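Local atomic coordinates of Mypaa.01249.c (Mycobacterium paratuberculosis, PDB entry 3RD5), a protein that probably acts as an oxidoreductase of the short-chain dehydrogenase/reductase family, although its substrate and precise reaction are not known. Residues A232-Y237 with V249-G254. Sequence-based numbering, arbitrary orientation.
Sequences ARQTLY and VGPRFG
V249 and Y237 make the apolar half of a contact in which a helix packs against a strand by van der Waals contact. The valine CG1 methyl comes within 3.4 Å of CD1 on the tyrosine ring, while CG2 sits 3.7 Å from the same CD1 and leans on toward CE1, so both branches of the fork press on this one part of the ring, CG1 obliquely. Y237 extends with CG anti to the backbone N (chi1 -176°), which carries the ring from the helix toward the strand. The ring also meets W6 edge-to-face. CG1 of V249 also lies 3.4 Å from the carbonyl O of Q234, a turn earlier on the helix.

The fold is the Rossmann type of short-chain dehydrogenases: helix 226-240 packs on the central sheet and leads through a short loop into strand 248-251, which runs nearly opposite to it, at 150°, with the short axes 7.4 Å apart. Strand 248-251 pairs on one side with 191-195, in parallel, and on the other with 259-261, antiparallel. The nearest pair of CA atoms is that of Q234 and G250, 5.3 Å apart.

Q234 packs its amide against the strand by van der Waals contact, its chain folding at chi2 (-51°) to bring the group across the strand backbone. OE1 rests 3.3 Å from the carbonyl C of G250, and the amide carbon CD lies 3.9 Å from CG of the P251 ring, the two side chains crossing at about a right angle. Buried as it is, the amide has hydrogen-bond partners at both ends, OE1 bonding with the T259 hydroxyl of the adjoining strand and NE2 with the carbonyl O of F230, which holds its rotation. At P251 the strand gives way to a type I turn that runs to G254.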
ATOM      1  N   ALA A 232      10.904  -0.868   6.231  1.00 13.12           N
ATOM      2  CA  ALA A 232      10.331   0.482   6.239  1.00 13.33           C
ATOM      3  C   ALA A 232      11.175   1.427   5.422  1.00 13.02           C
ATOM      4  O   ALA A 232      10.658   2.396   4.842  1.00 13.15           O
ATOM      5  CB  ALA A 232      10.170   1.006   7.689  1.00 15.01           C
ATOM      6  N   ARG A 233      12.487   1.199   5.402  1.00 13.72           N
ATOM      7  CA  ARG A 233      13.401   2.034   4.631  1.00 13.18           C
ATOM      8  C   ARG A 233      12.940   2.218   3.192  1.00 12.33           C
ATOM      9  O   ARG A 233      13.030   3.285   2.603  1.00 13.19           O
ATOM     10  CB  ARG A 233      14.794   1.428   4.661  1.00 13.76           C
ATOM     11  CG  ARG A 233      15.875   2.197   3.902  1.00 14.80           C
ATOM     12  CD  ARG A 233      17.178   1.401   3.787  1.00 15.28           C
ATOM     13  NE  ARG A 233      17.751   1.157   5.089  1.00 16.44           N
ATOM     14  CZ  ARG A 233      18.748   0.303   5.296  1.00 20.34           C
ATOM     15  NH1 ARG A 233      19.215  -0.416   4.296  1.00 20.97           N
ATOM     16  NH2 ARG A 233      19.225   0.135   6.526  1.00 23.69           N
ATOM     17  N   GLN A 234      12.469   1.113   2.624  1.00 11.86           N
ATOM     18  CA  GLN A 234      12.092   1.089   1.216  1.00 12.22           C
ATOM     19  C   GLN A 234      10.885   2.008   0.995  1.00 12.42           C
ATOM     20  O   GLN A 234      10.856   2.836   0.061  1.00 13.14           O
ATOM     21  CB  GLN A 234      11.824  -0.344   0.763  1.00 12.51           C
ATOM     22  CG  GLN A 234      12.798  -1.431   1.249  1.00 12.09           C
ATOM     23  CD  GLN A 234      14.254  -1.143   1.019  1.00 12.34           C
ATOM     24  OE1 GLN A 234      14.626  -0.581  -0.035  1.00 13.95           O
ATOM     25  NE2 GLN A 234      15.114  -1.560   1.994  1.00 13.65           N
ATOM     26  N   THR A 235       9.870   1.849   1.833  1.00 11.84           N
ATOM     27  CA  THR A 235       8.686   2.706   1.782  1.00 12.19           C
ATOM     28  C   THR A 235       9.037   4.182   2.002  1.00 12.46           C
ATOM     29  O   THR A 235       8.523   5.058   1.315  1.00 13.11           O
ATOM     30  CB  THR A 235       7.664   2.282   2.818  1.00 12.71           C
ATOM     31  OG1 THR A 235       7.331   0.903   2.642  1.00 12.95           O
ATOM     32  CG2 THR A 235       6.390   3.111   2.724  1.00 13.46           C
ATOM     33  N   LEU A 236       9.917   4.430   2.967  1.00 11.88           N
ATOM     34  CA  LEU A 236      10.298   5.801   3.322  1.00 12.81           C
ATOM     35  C   LEU A 236      11.007   6.527   2.172  1.00 12.83           C
ATOM     36  O   LEU A 236      10.827   7.717   1.961  1.00 13.55           O
ATOM     37  CB  LEU A 236      11.142   5.780   4.610  1.00 13.01           C
ATOM     38  CG  LEU A 236      10.380   5.419   5.898  1.00 13.03           C
ATOM     39  CD1 LEU A 236      11.346   5.065   7.066  1.00 15.03           C
ATOM     40  CD2 LEU A 236       9.399   6.542   6.291  1.00 14.14           C
ATOM     41  N   TYR A 237      11.815   5.777   1.409  1.00 12.82           N
ATOM     42  CA  TYR A 237      12.441   6.311   0.206  1.00 13.37           C
ATOM     43  C   TYR A 237      11.371   6.669  -0.848  1.00 12.94           C
ATOM     44  O   TYR A 237      11.340   7.785  -1.372  1.00 13.48           O
ATOM     45  CB  TYR A 237      13.440   5.286  -0.333  1.00 14.24           C
ATOM     46  CG  TYR A 237      14.271   5.699  -1.527  1.00 14.66           C
ATOM     47  CD1 TYR A 237      13.761   5.596  -2.803  1.00 16.39           C
ATOM     48  CD2 TYR A 237      15.582   6.071  -1.379  1.00 16.91           C
ATOM     49  CE1 TYR A 237      14.552   5.849  -3.932  1.00 18.63           C
ATOM     50  CE2 TYR A 237      16.370   6.326  -2.501  1.00 18.91           C
ATOM     51  CZ  TYR A 237      15.833   6.202  -3.749  1.00 20.05           C
ATOM     52  OH  TYR A 237      16.642   6.456  -4.860  1.00 26.10           O
ATOM     53  N   VAL A 249      10.365   0.900  -5.737  1.00 13.84           N
ATOM     54  CA  VAL A 249      11.573   1.056  -4.921  1.00 14.00           C
ATOM     55  C   VAL A 249      11.743  -0.197  -4.066  1.00 13.13           C
ATOM     56  O   VAL A 249      10.795  -0.711  -3.458  1.00 13.65           O
ATOM     57  CB  VAL A 249      11.409   2.300  -3.955  1.00 14.82           C
ATOM     58  CG1 VAL A 249      12.558   2.384  -2.893  1.00 19.85           C
ATOM     59  CG2 VAL A 249      11.361   3.595  -4.861  1.00 19.43           C
ATOM     60  N   GLY A 250      12.982  -0.673  -3.942  1.00 13.01           N
ATOM     61  CA  GLY A 250      13.277  -1.767  -3.037  1.00 12.82           C
ATOM     62  C   GLY A 250      14.761  -2.059  -2.996  1.00 13.23           C
ATOM     63  O   GLY A 250      15.558  -1.322  -3.537  1.00 13.61           O
ATOM     64  N   PRO A 251      15.130  -3.178  -2.348  1.00 12.53           N
ATOM     65  CA  PRO A 251      16.554  -3.514  -2.232  1.00 13.59           C
ATOM     66  C   PRO A 251      17.094  -3.979  -3.582  1.00 13.90           C
ATOM     67  O   PRO A 251      16.420  -4.664  -4.360  1.00 14.50           O
ATOM     68  CB  PRO A 251      16.551  -4.652  -1.218  1.00 14.07           C
ATOM     69  CG  PRO A 251      15.243  -4.546  -0.490  1.00 14.10           C
ATOM     70  CD  PRO A 251      14.289  -4.078  -1.541  1.00 13.27           C
ATOM     71  N   ARG A 252      18.330  -3.594  -3.863  1.00 14.18           N
ATOM     72  CA  ARG A 252      18.962  -3.843  -5.170  1.00 14.82           C
ATOM     73  C   ARG A 252      18.866  -5.298  -5.612  1.00 14.47           C
ATOM     74  O   ARG A 252      18.610  -5.568  -6.790  1.00 16.88           O
ATOM     75  CB  ARG A 252      20.426  -3.401  -5.151  1.00 15.63           C
ATOM     76  CG  ARG A 252      21.209  -3.728  -6.416  1.00 16.82           C
ATOM     77  CD  ARG A 252      22.578  -3.101  -6.407  1.00 20.03           C
ATOM     78  NE  ARG A 252      23.335  -3.507  -7.578  1.00 23.69           N
ATOM     79  CZ  ARG A 252      24.664  -3.426  -7.661  1.00 28.33           C
ATOM     80  NH1 ARG A 252      25.369  -2.943  -6.643  1.00 29.78           N
ATOM     81  NH2 ARG A 252      25.293  -3.865  -8.751  1.00 33.06           N
ATOM     82  N   PHE A 253      19.051  -6.249  -4.680  1.00 14.59           N
ATOM     83  CA  PHE A 253      19.061  -7.680  -5.021  1.00 14.32           C
ATOM     84  C   PHE A 253      17.789  -8.382  -4.597  1.00 14.78           C
ATOM     85  O   PHE A 253      17.778  -9.609  -4.350  1.00 16.36           O
ATOM     86  CB  PHE A 253      20.333  -8.358  -4.506  1.00 14.48           C
ATOM     87  CG  PHE A 253      21.572  -7.752  -5.105  1.00 15.19           C
ATOM     88  CD1 PHE A 253      21.834  -7.933  -6.462  1.00 16.46           C
ATOM     89  CD2 PHE A 253      22.396  -6.932  -4.381  1.00 16.69           C
ATOM     90  CE1 PHE A 253      22.914  -7.345  -7.052  1.00 16.53           C
ATOM     91  CE2 PHE A 253      23.515  -6.348  -4.984  1.00 16.95           C
ATOM     92  CZ  PHE A 253      23.757  -6.586  -6.325  1.00 16.83           C
ATOM     93  N   GLY A 254      16.741  -7.607  -4.473  1.00 14.18           N
ATOM     94  CA  GLY A 254      15.397  -8.142  -4.183  1.00 14.45           C
ATOM     95  C   GLY A 254      15.166  -8.375  -2.719  1.00 13.97           C
ATOM     96  O   GLY A 254      14.380  -7.674  -2.060  1.00 15.73           O
TER